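Local coordinates for initiator protein NS1 (Human bocavirus, PDB 4KW3), which probably binds the viral replication origin, unwinds it and nicks one DNA strand to start rolling-circle replication, the piece here being its N-terminal origin-recognition and nickase domain, at residues L34-A39 / A154-E159; Y83-T88 / L142-Q147; L69-F74 / G249-E254; R206-Y211 / S243-N248. One frame throughout, in Å; residues are numbered along the deposited sequence.

In the fold
Interaction 4 is the buried contact of the set: a helix that carries the predicted nuclease tyrosine packs on strand 241-247 purely through hydrocarbon. Interaction 3, at the surface, involves the same part of the sheet, since strand 250-251 pairs with strand 241-247, but there carboxylates rest on proline rings. Interactions 1 and 2 are partly buried and lie among the helices. Each sets a charged side chain, R156 or E144, beside apolar groups, and L38 and I145 touch between them. F74 joins interaction 3 to interaction 1 through H35, while Y83 of interaction 2 reaches strand 241-247 through L246. None of the four contacts has a hydrogen bond between its own two segments.

Interaction 1: L34-A39 / A154-E159; sequences LHALLA and ATRPFE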
loop_
_atom_site.group_PDB
_atom_site.type_symbol
_atom_site.label_atom_id
_atom_site.label_comp_id
_atom_site.label_asym_id
_atom_site.label_seq_id
_atom_site.Cartn_x
_atom_site.Cartn_y
_atom_site.Cartn_z
ATOM N N LEU A 34 10.814 0.488 -11.403
ATOM C CA LEU A 34 10.263 0.929 -10.126
ATOM C C LEU A 34 11.235 0.648 -8.993
ATOM O O LEU A 34 11.308 1.434 -8.041
ATOM C CB LEU A 34 8.875 0.329 -9.815
ATOM C CG LEU A 34 7.744 0.754 -10.749
ATOM C CD1 LEU A 34 6.409 0.236 -10.265
ATOM C CD2 LEU A 34 7.709 2.270 -10.955
ATOM N N HIS A 35 11.998 -0.446 -9.109
ATOM C CA HIS A 35 13.009 -0.771 -8.097
ATOM C C HIS A 35 13.937 0.423 -7.934
ATOM O O HIS A 35 14.273 0.798 -6.810
ATOM C CB HIS A 35 13.855 -2.011 -8.464
ATOM C CG HIS A 35 13.069 -3.275 -8.626
ATOM N ND1 HIS A 35 13.560 -4.369 -9.299
ATOM C CD2 HIS A 35 11.827 -3.614 -8.212
ATOM C CE1 HIS A 35 12.652 -5.327 -9.300
ATOM N NE2 HIS A 35 11.589 -4.893 -8.650
ATOM N N ALA A 36 14.331 1.022 -9.062
ATOM C CA ALA A 36 15.291 2.111 -9.053
ATOM C C ALA A 36 14.659 3.439 -8.614
ATOM O O ALA A 36 15.219 4.155 -7.765
ATOM C CB ALA A 36 15.934 2.247 -10.436
ATOM N N LEU A 37 13.496 3.755 -9.185
ATOM C CA LEU A 37 12.798 5.008 -8.884
ATOM C C LEU A 37 12.313 5.092 -7.426
ATOM O O LEU A 37 12.365 6.157 -6.810
ATOM C CB LEU A 37 11.649 5.237 -9.869
ATOM C CG LEU A 37 11.992 5.663 -11.303
ATOM C CD1 LEU A 37 10.762 5.566 -12.217
ATOM C CD2 LEU A 37 12.583 7.066 -11.353
ATOM N N LEU A 38 11.827 3.976 -6.880
ATOM C CA LEU A 38 11.254 3.979 -5.534
ATOM C C LEU A 38 12.150 3.378 -4.451
ATOM O O LEU A 38 12.033 3.737 -3.277
ATOM C CB LEU A 38 9.909 3.241 -5.517
ATOM C CG LEU A 38 8.880 3.746 -6.522
ATOM C CD1 LEU A 38 7.588 2.974 -6.371
ATOM C CD2 LEU A 38 8.655 5.250 -6.370
ATOM N N ALA A 39 13.042 2.471 -4.835
ATOM C CA ALA A 39 13.803 1.698 -3.853
ATOM C C ALA A 39 15.260 1.596 -4.273
ATOM O O ALA A 39 15.844 0.499 -4.314
ATOM C CB ALA A 39 13.195 0.308 -3.692
ATOM N N ALA A 154 20.321 11.677 -6.902
ATOM C CA ALA A 154 21.575 11.897 -6.170
ATOM C C ALA A 154 22.672 10.919 -6.595
ATOM O O ALA A 154 23.857 11.166 -6.363
ATOM C CB ALA A 154 21.356 11.810 -4.687
ATOM N N THR A 155 22.270 9.825 -7.237
ATOM C CA THR A 155 23.187 8.769 -7.624
ATOM C C THR A 155 23.474 8.795 -9.116
ATOM O O THR A 155 24.600 8.574 -9.531
ATOM C CB THR A 155 22.604 7.400 -7.277
ATOM O OG1 THR A 155 22.447 7.306 -5.859
ATOM C CG2 THR A 155 23.521 6.292 -7.755
ATOM N N ARG A 156 22.461 9.071 -9.923
ATOM C CA ARG A 156 22.646 9.142 -11.371
ATOM C C ARG A 156 21.432 9.803 -12.023
ATOM O O ARG A 156 20.375 9.891 -11.406
ATOM C CB ARG A 156 22.869 7.746 -11.960
ATOM C CG ARG A 156 21.839 6.729 -11.579
ATOM C CD ARG A 156 21.879 5.538 -12.517
ATOM N NE ARG A 156 20.894 4.523 -12.137
ATOM C CZ ARG A 156 19.654 4.468 -12.620
ATOM N NH1 ARG A 156 19.255 5.360 -13.520
ATOM N NH2 ARG A 156 18.818 3.510 -12.223
ATOM N N PRO A 157 21.589 10.307 -13.259
ATOM C CA PRO A 157 20.388 10.797 -13.939
ATOM C C PRO A 157 19.455 9.659 -14.302
ATOM O O PRO A 157 19.858 8.499 -14.227
ATOM C CB PRO A 157 20.949 11.464 -15.201
ATOM C CG PRO A 157 22.307 10.898 -15.378
ATOM C CD PRO A 157 22.815 10.674 -13.986
ATOM N N PHE A 158 18.222 9.993 -14.673
ATOM C CA PHE A 158 17.239 8.997 -15.081
ATOM C C PHE A 158 17.662 8.360 -16.384
ATOM O O PHE A 158 18.156 9.037 -17.274
ATOM C CB PHE A 158 15.848 9.631 -15.287
ATOM C CG PHE A 158 15.188 10.106 -14.011
ATOM C CD1 PHE A 158 15.317 9.388 -12.830
ATOM C CD2 PHE A 158 14.439 11.276 -13.996
ATOM C CE1 PHE A 158 14.719 9.835 -11.665
ATOM C CE2 PHE A 158 13.838 11.726 -12.832
ATOM C CZ PHE A 158 13.977 11.006 -11.668
ATOM N N GLU A 159 17.440 7.057 -16.496
ATOM C CA GLU A 159 17.497 6.377 -17.776
ATOM C C GLU A 159 16.219 6.769 -18.496
ATOM O O GLU A 159 15.257 7.212 -17.850
ATOM C CB GLU A 159 17.569 4.863 -17.573
ATOM C CG GLU A 159 18.873 4.408 -16.957
ATOM C CD GLU A 159 20.065 4.734 -17.838
ATOM O OE1 GLU A 159 20.082 4.305 -19.014
ATOM O OE2 GLU A 159 20.978 5.444 -17.354
#
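L37 and F158 form the apolar half of this contact, in which the last turn of helix 31-38 meets the loop between helices 134-149 and 160-177. Both side chains set out with CG beside the backbone N and anti to the carbonyl carbon, and from these starting points they cross at about a right angle. One methyl of the leucine does the touching: CD2 of L37 lies 3.5 Å from CE1 of F158, and its approach to the ring is oblique. I165 and F166 of helix 160-177 continue this apolar patch, the first against L37, the second against the ring of F158.

The other half is mixed in character. A36 directs its CB at the loop, where it meets the guanidinium of R156 obliquely, with CB 3.6 Å from NH2. R156 has CG tucked between its own backbone N and carbonyl carbon (chi1 52°), and from there the chain runs extended to NE, carrying the charged group to the helix. NH1 of R156 donates to P157 O over 3.3 Å with a bent N-H...O angle of 138°, and also makes a salt bridge to E162.

The arginine charge is thus answered by the loop carbonyl and by E162, while segment 34-39 meets it with the methyl of A36; across the contact itself the chemistry is van der Waals packing.

Interaction 2: Y83-T88 / L142-Q147; sequences YMATTT and LAEIIQ
E144 presses against M84 and A85 where two helices of the Rep-type nuclease domain cross, helix 74-94 lying against the central sheet and helix 134-149 packed outside it. The short segments run roughly antiparallel, at 137°, with their axes 9.2 Å apart at closest. The buried part is at A85, whose small side chain points at the other helix and lets the backbones approach: the CA atoms of A85 and E144 are 6.5 Å apart. Here the aliphatic CG of E144 lies 4.1 Å from CB of A85, and I141 also touches this alanine from helix 134-149.

Toward solvent the contact is more open and more polar. The bend of E144 at chi2 (-74°) turns its carboxylate across M84, the two side chains crossing at about a right angle, with OE2 of E144 3.8 Å from CB of M84. M84 is exposed, and its chain, bent at chi3, brings the terminal methyl back to the glutamate, with CE 3.6 Å from OE1. At the far end, T88 only just reaches the carboxylate, OG1 being 4.5 Å from OE2 of E144. That hydroxyl is spent within its own helix: T88 OG1 donates to M84 O over 3.1 Å from above the carbonyl plane, and the same oxygen accepts T88 N.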
loop_
_atom_site.group_PDB
_atom_site.type_symbol
_atom_site.label_atom_id
_atom_site.label_comp_id
_atom_site.label_asym_id
_atom_site.label_seq_id
_atom_site.Cartn_x
_atom_site.Cartn_y
_atom_site.Cartn_z
ATOM N N TYR A 83 0.972 6.523 2.893
ATOM C CA TYR A 83 0.733 6.854 4.298
ATOM C C TYR A 83 1.065 8.334 4.602
ATOM O O TYR A 83 0.256 9.061 5.195
ATOM C CB TYR A 83 1.511 5.922 5.245
ATOM C CG TYR A 83 1.283 6.262 6.701
ATOM C CD1 TYR A 83 2.063 7.210 7.346
ATOM C CD2 TYR A 83 0.259 5.663 7.419
ATOM C CE1 TYR A 83 1.821 7.554 8.663
ATOM C CE2 TYR A 83 0.016 5.996 8.732
ATOM C CZ TYR A 83 0.800 6.935 9.346
ATOM O OH TYR A 83 0.559 7.261 10.656
ATOM N N MET A 84 2.267 8.768 4.241
ATOM C CA MET A 84 2.602 10.180 4.381
ATOM C C MET A 84 1.573 11.111 3.697
ATOM O O MET A 84 1.146 12.111 4.287
ATOM C CB MET A 84 4.018 10.461 3.872
ATOM C CG MET A 84 5.114 9.901 4.812
ATOM S SD MET A 84 6.801 10.327 4.305
ATOM C CE MET A 84 7.013 9.335 2.833
ATOM N N ALA A 85 1.179 10.774 2.468
ATOM C CA ALA A 85 0.186 11.550 1.745
ATOM C C ALA A 85 -1.155 11.609 2.492
ATOM O O ALA A 85 -1.800 12.663 2.522
ATOM C CB ALA A 85 0.006 11.021 0.331
ATOM N N THR A 86 -1.544 10.489 3.106
ATOM C CA THR A 86 -2.794 10.398 3.862
ATOM C C THR A 86 -2.750 11.308 5.091
ATOM O O THR A 86 -3.733 11.964 5.443
ATOM C CB THR A 86 -3.079 8.950 4.346
ATOM O OG1 THR A 86 -3.125 8.050 3.234
ATOM C CG2 THR A 86 -4.402 8.880 5.078
ATOM N N THR A 87 -1.598 11.311 5.743
ATOM C CA THR A 87 -1.304 12.192 6.861
ATOM C C THR A 87 -1.429 13.639 6.417
ATOM O O THR A 87 -2.075 14.451 7.083
ATOM C CB THR A 87 0.121 11.922 7.394
ATOM O OG1 THR A 87 0.126 10.664 8.085
ATOM C CG2 THR A 87 0.526 12.964 8.347
ATOM N N THR A 88 -0.797 13.961 5.295
ATOM C CA THR A 88 -0.920 15.291 4.731
ATOM C C THR A 88 -2.393 15.627 4.449
ATOM O O THR A 88 -2.845 16.734 4.768
ATOM C CB THR A 88 -0.083 15.436 3.457
ATOM O OG1 THR A 88 1.291 15.161 3.762
ATOM C CG2 THR A 88 -0.208 16.863 2.867
ATOM N N LEU A 142 0.659 11.374 -5.390
ATOM C CA LEU A 142 1.589 11.539 -6.502
ATOM C C LEU A 142 2.764 12.447 -6.130
ATOM O O LEU A 142 3.903 12.178 -6.516
ATOM C CB LEU A 142 0.871 12.056 -7.751
ATOM C CG LEU A 142 -0.103 11.064 -8.406
ATOM C CD1 LEU A 142 -0.994 11.747 -9.465
ATOM C CD2 LEU A 142 0.606 9.824 -8.979
ATOM N N ALA A 143 2.489 13.510 -5.376
ATOM C CA ALA A 143 3.544 14.428 -4.941
ATOM C C ALA A 143 4.627 13.680 -4.150
ATOM O O ALA A 143 5.820 13.912 -4.369
ATOM C CB ALA A 143 2.980 15.586 -4.147
ATOM N N GLU A 144 4.209 12.791 -3.245
ATOM C CA GLU A 144 5.140 11.983 -2.454
ATOM C C GLU A 144 5.982 10.998 -3.280
ATOM O O GLU A 144 7.193 10.886 -3.075
ATOM C CB GLU A 144 4.395 11.196 -1.378
ATOM C CG GLU A 144 3.892 12.034 -0.256
ATOM C CD GLU A 144 4.992 12.486 0.688
ATOM O OE1 GLU A 144 6.137 11.984 0.574
ATOM O OE2 GLU A 144 4.703 13.353 1.544
ATOM N N ILE A 145 5.327 10.296 -4.198
ATOM C CA ILE A 145 5.987 9.375 -5.108
ATOM C C ILE A 145 7.015 10.105 -5.982
ATOM O O ILE A 145 8.175 9.710 -6.056
ATOM C CB ILE A 145 4.956 8.691 -6.026
ATOM C CG1 ILE A 145 4.024 7.793 -5.212
ATOM C CG2 ILE A 145 5.657 7.909 -7.118
ATOM C CD1 ILE A 145 2.884 7.192 -6.008
ATOM N N ILE A 146 6.578 11.188 -6.614
ATOM C CA ILE A 146 7.433 11.998 -7.467
ATOM C C ILE A 146 8.682 12.462 -6.722
ATOM O O ILE A 146 9.792 12.398 -7.261
ATOM C CB ILE A 146 6.629 13.200 -8.026
ATOM C CG1 ILE A 146 5.706 12.717 -9.148
ATOM C CG2 ILE A 146 7.543 14.338 -8.521
ATOM C CD1 ILE A 146 4.598 13.707 -9.491
ATOM N N GLN A 147 8.491 12.915 -5.486
ATOM C CA GLN A 147 9.598 13.360 -4.642
ATOM C C GLN A 147 10.586 12.216 -4.348
ATOM O O GLN A 147 11.809 12.421 -4.298
ATOM C CB GLN A 147 9.068 13.987 -3.351
ATOM C CG GLN A 147 10.103 14.134 -2.267
ATOM C CD GLN A 147 10.320 15.561 -1.855
ATOM O OE1 GLN A 147 10.192 15.890 -0.677
ATOM N NE2 GLN A 147 10.659 16.425 -2.816
#

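Interaction 3: L69-F74 / G249-E254; sequences LEDRHF and GLPLPE
E70 and D71 face P253 and P251 across a surface contact between the loop joining helices 60-69 and 74-94 and, on the other side, strand 250-251 with the residues just after it. The loop starts by folding back on the end of the preceding helix: L69 O receives a backbone hydrogen bond from R72 N and a weak one from H73 N.

E70 comes first. Its chain is extended (chi1 -177°, chi2 -166°) and carries the carboxylate out to P253, where OE2 of E70 is 4.4 Å from CB of P253. This side chain is poorly ordered, which fits so light a touch.

D71 makes the more definite contact. The D71 and P251 side chains cross at about a right angle, and the two carboxylate oxygens of D71 lie against neighbouring ring carbons of P251, OD1 at CB and OD2 at CG, each at 4.1 Å. H244 touches both D71 and P251, so the two residues also share a neighbour on strand 241-247. The backbone oxygen of D71 accepts a hydrogen bond from K80 of helix 74-94.

H73 follows, at the N-cap position of helix 74-94, and anchors the loop to the sheet: NE2 of H73 makes a hydrogen bond with OG of S243. F74 then opens the helix, its ring meeting that of H35.

On the other side, L252 makes backbone hydrogen bonds with T245. P251 lies in the second strand of a tight beta-hairpin (241-247 with 250-251) and P253 just beyond it, at the border of the central sheet of this Rep-like nuclease domain.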
loop_
_atom_site.group_PDB
_atom_site.type_symbol
_atom_site.label_atom_id
_atom_site.label_comp_id
_atom_site.label_asym_id
_atom_site.label_seq_id
_atom_site.Cartn_x
_atom_site.Cartn_y
_atom_site.Cartn_z
ATOM N N LEU A 69 15.862 -6.605 2.928
ATOM C CA LEU A 69 14.876 -5.865 2.148
ATOM C C LEU A 69 13.712 -5.346 2.963
ATOM O O LEU A 69 12.931 -4.551 2.465
ATOM C CB LEU A 69 14.333 -6.752 1.032
ATOM C CG LEU A 69 15.274 -6.871 -0.158
ATOM C CD1 LEU A 69 14.743 -7.863 -1.204
ATOM C CD2 LEU A 69 15.473 -5.494 -0.729
ATOM N N GLU A 70 13.657 -5.730 4.233
ATOM C CA GLU A 70 12.415 -5.697 5.012
ATOM C C GLU A 70 11.537 -4.442 4.969
ATOM O O GLU A 70 10.319 -4.572 4.782
ATOM C CB GLU A 70 12.719 -6.093 6.456
ATOM C CG GLU A 70 11.515 -6.176 7.360
ATOM C CD GLU A 70 11.912 -6.231 8.819
ATOM O OE1 GLU A 70 13.089 -6.557 9.096
ATOM O OE2 GLU A 70 11.056 -5.954 9.687
ATOM N N ASP A 71 12.096 -3.245 5.097
ATOM C CA ASP A 71 11.239 -2.046 4.955
ATOM C C ASP A 71 11.602 -1.182 3.744
ATOM O O ASP A 71 11.206 -0.029 3.657
ATOM C CB ASP A 71 11.265 -1.196 6.229
ATOM C CG ASP A 71 10.585 -1.878 7.408
ATOM O OD1 ASP A 71 9.758 -2.800 7.207
ATOM O OD2 ASP A 71 10.916 -1.520 8.556
ATOM N N ARG A 72 12.368 -1.750 2.823
ATOM C CA ARG A 72 13.038 -0.986 1.789
ATOM C C ARG A 72 12.603 -1.346 0.373
ATOM O O ARG A 72 12.973 -0.654 -0.575
ATOM C CB ARG A 72 14.561 -1.208 1.876
ATOM C CG ARG A 72 15.221 -0.917 3.213
ATOM C CD ARG A 72 16.654 -1.500 3.261
ATOM N NE ARG A 72 17.444 -1.181 2.065
ATOM C CZ ARG A 72 18.048 -2.077 1.281
ATOM N NH1 ARG A 72 17.979 -3.373 1.552
ATOM N NH2 ARG A 72 18.733 -1.676 0.219
ATOM N N HIS A 73 11.902 -2.462 0.196
ATOM C CA HIS A 73 11.545 -2.845 -1.172
ATOM C C HIS A 73 10.477 -1.887 -1.701
ATOM O O HIS A 73 9.806 -1.206 -0.921
ATOM C CB HIS A 73 11.072 -4.287 -1.257
ATOM C CG HIS A 73 9.803 -4.545 -0.506
ATOM N ND1 HIS A 73 9.784 -4.890 0.829
ATOM C CD2 HIS A 73 8.508 -4.488 -0.899
ATOM C CE1 HIS A 73 8.537 -5.056 1.221
ATOM N NE2 HIS A 73 7.742 -4.806 0.194
ATOM N N PHE A 74 10.320 -1.844 -3.020
ATOM C CA PHE A 74 9.583 -0.751 -3.638
ATOM C C PHE A 74 8.136 -0.679 -3.165
ATOM O O PHE A 74 7.613 0.407 -2.937
ATOM C CB PHE A 74 9.681 -0.785 -5.168
ATOM C CG PHE A 74 8.829 -1.843 -5.825
ATOM C CD1 PHE A 74 9.242 -3.168 -5.857
ATOM C CD2 PHE A 74 7.626 -1.503 -6.446
ATOM C CE1 PHE A 74 8.475 -4.141 -6.487
ATOM C CE2 PHE A 74 6.838 -2.478 -7.067
ATOM C CZ PHE A 74 7.263 -3.796 -7.092
ATOM N N GLY A 249 1.470 4.242 10.933
ATOM C CA GLY A 249 2.876 4.561 10.768
ATOM C C GLY A 249 3.824 3.390 11.024
ATOM O O GLY A 249 4.959 3.388 10.554
ATOM N N LEU A 250 3.373 2.398 11.784
ATOM C CA LEU A 250 4.227 1.252 12.093
ATOM C C LEU A 250 3.954 0.035 11.205
ATOM O O LEU A 250 2.802 -0.341 10.966
ATOM C CB LEU A 250 4.105 0.876 13.575
ATOM C CG LEU A 250 4.421 2.027 14.550
ATOM C CD1 LEU A 250 4.434 1.528 15.983
ATOM C CD2 LEU A 250 5.729 2.769 14.210
ATOM N N PRO A 251 5.024 -0.570 10.683
ATOM C CA PRO A 251 4.868 -1.776 9.857
ATOM C C PRO A 251 4.413 -2.987 10.650
ATOM O O PRO A 251 4.877 -3.213 11.755
ATOM C CB PRO A 251 6.278 -2.009 9.317
ATOM C CG PRO A 251 7.185 -1.345 10.325
ATOM C CD PRO A 251 6.424 -0.127 10.780
ATOM N N LEU A 252 3.494 -3.755 10.080
ATOM C CA LEU A 252 3.187 -5.082 10.595
ATOM C C LEU A 252 4.216 -6.028 9.968
ATOM O O LEU A 252 4.184 -6.275 8.765
ATOM C CB LEU A 252 1.765 -5.457 10.198
ATOM C CG LEU A 252 1.163 -6.844 10.401
ATOM C CD1 LEU A 252 1.743 -7.606 11.584
ATOM C CD2 LEU A 252 -0.339 -6.681 10.529
ATOM N N PRO A 253 5.177 -6.502 10.770
ATOM C CA PRO A 253 6.285 -7.300 10.216
ATOM C C PRO A 253 5.772 -8.655 9.742
ATOM O O PRO A 253 4.915 -9.255 10.412
ATOM C CB PRO A 253 7.247 -7.475 11.412
ATOM C CG PRO A 253 6.788 -6.448 12.462
ATOM C CD PRO A 253 5.284 -6.339 12.234
ATOM N N GLU A 254 6.273 -9.099 8.592
ATOM C CA GLU A 254 5.887 -10.375 7.977
ATOM C C GLU A 254 5.728 -11.485 8.987
ATOM O O GLU A 254 4.765 -12.236 8.922
ATOM C CB GLU A 254 6.909 -10.803 6.900
ATOM C CG GLU A 254 6.449 -11.932 5.974
ATOM C CD GLU A 254 6.557 -13.343 6.582
ATOM O OE1 GLU A 254 7.315 -13.543 7.546
ATOM O OE2 GLU A 254 5.890 -14.268 6.077
#

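Interaction 4: R206-Y211 / S243-N248; sequences RFFKNY and SHTLIN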
loop_
_atom_site.group_PDB
_atom_site.type_symbol
_atom_site.label_atom_id
_atom_site.label_comp_id
_atom_site.label_asym_id
_atom_site.label_seq_id
_atom_site.Cartn_x
_atom_site.Cartn_y
_atom_site.Cartn_z
ATOM N N ARG A 206 -12.832 -4.692 11.069
ATOM C CA ARG A 206 -13.248 -5.965 10.495
ATOM C C ARG A 206 -12.899 -6.062 9.024
ATOM O O ARG A 206 -12.616 -7.150 8.515
ATOM C CB ARG A 206 -14.722 -6.271 10.767
ATOM C CG ARG A 206 -14.922 -7.007 12.080
ATOM C CD ARG A 206 -16.356 -7.476 12.353
ATOM N NE ARG A 206 -16.390 -8.114 13.664
ATOM C CZ ARG A 206 -16.484 -7.447 14.808
ATOM N NH1 ARG A 206 -16.606 -6.125 14.798
ATOM N NH2 ARG A 206 -16.477 -8.106 15.960
ATOM N N PHE A 207 -12.909 -4.923 8.339
ATOM C CA PHE A 207 -12.514 -4.917 6.941
ATOM C C PHE A 207 -11.016 -5.220 6.838
ATOM O O PHE A 207 -10.585 -6.008 5.982
ATOM C CB PHE A 207 -12.877 -3.605 6.259
ATOM C CG PHE A 207 -12.388 -3.526 4.862
ATOM C CD1 PHE A 207 -13.010 -4.263 3.862
ATOM C CD2 PHE A 207 -11.258 -2.770 4.552
ATOM C CE1 PHE A 207 -12.546 -4.238 2.567
ATOM C CE2 PHE A 207 -10.783 -2.723 3.257
ATOM C CZ PHE A 207 -11.422 -3.458 2.257
ATOM N N PHE A 208 -10.238 -4.604 7.727
ATOM C CA PHE A 208 -8.806 -4.897 7.869
ATOM C C PHE A 208 -8.566 -6.381 8.152
ATOM O O PHE A 208 -7.805 -7.047 7.445
ATOM C CB PHE A 208 -8.218 -4.056 9.014
ATOM C CG PHE A 208 -6.739 -4.274 9.260
ATOM C CD1 PHE A 208 -5.825 -4.250 8.210
ATOM C CD2 PHE A 208 -6.265 -4.479 10.552
ATOM C CE1 PHE A 208 -4.468 -4.435 8.439
ATOM C CE2 PHE A 208 -4.893 -4.680 10.798
ATOM C CZ PHE A 208 -3.994 -4.654 9.735
ATOM N N LYS A 209 -9.235 -6.888 9.188
ATOM C CA LYS A 209 -9.025 -8.248 9.661
ATOM C C LYS A 209 -9.436 -9.271 8.617
ATOM O O LYS A 209 -8.705 -10.245 8.375
ATOM C CB LYS A 209 -9.808 -8.511 10.945
ATOM C CG LYS A 209 -9.578 -9.911 11.504
ATOM C CD LYS A 209 -10.654 -10.366 12.495
ATOM C CE LYS A 209 -11.940 -10.665 11.791
ATOM N NZ LYS A 209 -12.918 -11.381 12.662
ATOM N N ASN A 210 -10.582 -9.034 7.970
ATOM C CA ASN A 210 -11.124 -10.046 7.079
ATOM C C ASN A 210 -10.701 -9.957 5.630
ATOM O O ASN A 210 -10.620 -10.992 4.964
ATOM C CB ASN A 210 -12.654 -10.101 7.175
ATOM C CG ASN A 210 -13.098 -10.657 8.479
ATOM O OD1 ASN A 210 -12.467 -11.576 8.993
ATOM N ND2 ASN A 210 -14.148 -10.087 9.059
ATOM N N TYR A 211 -10.377 -8.759 5.151
ATOM C CA TYR A 211 -10.040 -8.642 3.742
ATOM C C TYR A 211 -8.555 -8.326 3.522
ATOM O O TYR A 211 -7.942 -8.906 2.651
ATOM C CB TYR A 211 -10.947 -7.646 2.962
ATOM C CG TYR A 211 -10.412 -7.480 1.552
ATOM C CD1 TYR A 211 -10.702 -8.428 0.558
ATOM C CD2 TYR A 211 -9.546 -6.426 1.227
ATOM C CE1 TYR A 211 -10.157 -8.321 -0.721
ATOM C CE2 TYR A 211 -8.999 -6.312 -0.049
ATOM C CZ TYR A 211 -9.305 -7.270 -1.017
ATOM O OH TYR A 211 -8.767 -7.169 -2.284
ATOM N N SER A 243 2.162 -6.609 -0.233
ATOM C CA SER A 243 3.581 -6.292 -0.270
ATOM C C SER A 243 4.064 -5.757 1.070
ATOM O O SER A 243 5.117 -6.162 1.562
ATOM C CB SER A 243 3.865 -5.270 -1.372
ATOM O OG SER A 243 5.184 -4.804 -1.255
ATOM N N HIS A 244 3.287 -4.844 1.647
ATOM C CA HIS A 244 3.679 -4.139 2.869
ATOM C C HIS A 244 2.480 -3.502 3.540
ATOM O O HIS A 244 1.573 -3.019 2.878
ATOM C CB HIS A 244 4.690 -3.048 2.549
ATOM C CG HIS A 244 5.407 -2.525 3.752
ATOM N ND1 HIS A 244 6.342 -3.266 4.438
ATOM C CD2 HIS A 244 5.321 -1.338 4.395
ATOM C CE1 HIS A 244 6.802 -2.561 5.450
ATOM N NE2 HIS A 244 6.204 -1.385 5.441
ATOM N N THR A 245 2.483 -3.491 4.864
ATOM C CA THR A 245 1.331 -3.020 5.624
ATOM C C THR A 245 1.738 -2.039 6.711
ATOM O O THR A 245 2.609 -2.338 7.530
ATOM C CB THR A 245 0.597 -4.215 6.235
ATOM O OG1 THR A 245 0.165 -5.032 5.165
ATOM C CG2 THR A 245 -0.636 -3.791 7.001
ATOM N N LEU A 246 1.129 -0.860 6.696
ATOM C CA LEU A 246 1.393 0.149 7.728
ATOM C C LEU A 246 0.162 0.382 8.584
ATOM O O LEU A 246 -0.927 0.646 8.069
ATOM C CB LEU A 246 1.857 1.458 7.108
ATOM C CG LEU A 246 3.284 1.434 6.555
ATOM C CD1 LEU A 246 3.585 2.722 5.795
ATOM C CD2 LEU A 246 4.275 1.236 7.707
ATOM N N ILE A 247 0.324 0.224 9.893
ATOM C CA ILE A 247 -0.738 0.554 10.829
ATOM C C ILE A 247 -0.306 1.779 11.640
ATOM O O ILE A 247 0.617 1.706 12.450
ATOM C CB ILE A 247 -1.057 -0.620 11.762
ATOM C CG1 ILE A 247 -1.276 -1.888 10.943
ATOM C CG2 ILE A 247 -2.294 -0.313 12.624
ATOM C CD1 ILE A 247 -1.400 -3.134 11.769
ATOM N N ASN A 248 -0.978 2.899 11.402
ATOM C CA ASN A 248 -0.660 4.161 12.060
ATOM C C ASN A 248 0.824 4.468 12.076
ATOM O O ASN A 248 1.380 4.854 13.113
ATOM C CB ASN A 248 -1.258 4.196 13.471
ATOM C CG ASN A 248 -2.760 4.519 13.461
ATOM O OD1 ASN A 248 -3.236 5.290 12.625
ATOM N ND2 ASN A 248 -3.504 3.914 14.372
#
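A chi1 of 180° swings the F208 ring away from its own nitrogen and out from helix 204-212 to strand 241-247. I247 replies with CG1 beside the backbone N and an extended second torsion (chi2 172°), so that CD1 reaches the far end of the ring: CD1 of I247 lies 3.6 Å from CZ and 3.9 Å from CE2 of F208. The two side chains cross at about a right angle, and the methyl approaches the ring obliquely. F208 and T245 reach toward each other from opposite directions. CG2 of T245 sits at the ring edge, near the plane, 4.1 Å from CE1 of F208, while its other branch, OG1, hydrogen-bonds to Q106 of strand 101-109.

T245 and I247, two apart on one strand, thus present a methyl each to a single ring on the same face of the sheet. This is helix-on-sheet packing in a Rep-type, HUH-like nuclease domain, whose metal ligands are predicted to include E108, H115 and H117. The F208 side chain is about 8 Å from that of H117, and that of T245 about 8 Å from the side chain of E108. One turn further along the helix, which widens to a pi-type turn at 208-211, comes Y211, the predicted nuclease tyrosine of motif RCR-3. Y260 of helix 257-268 and I104 of strand 101-109 each touch both F208 and I247, and L213 also packs against F208.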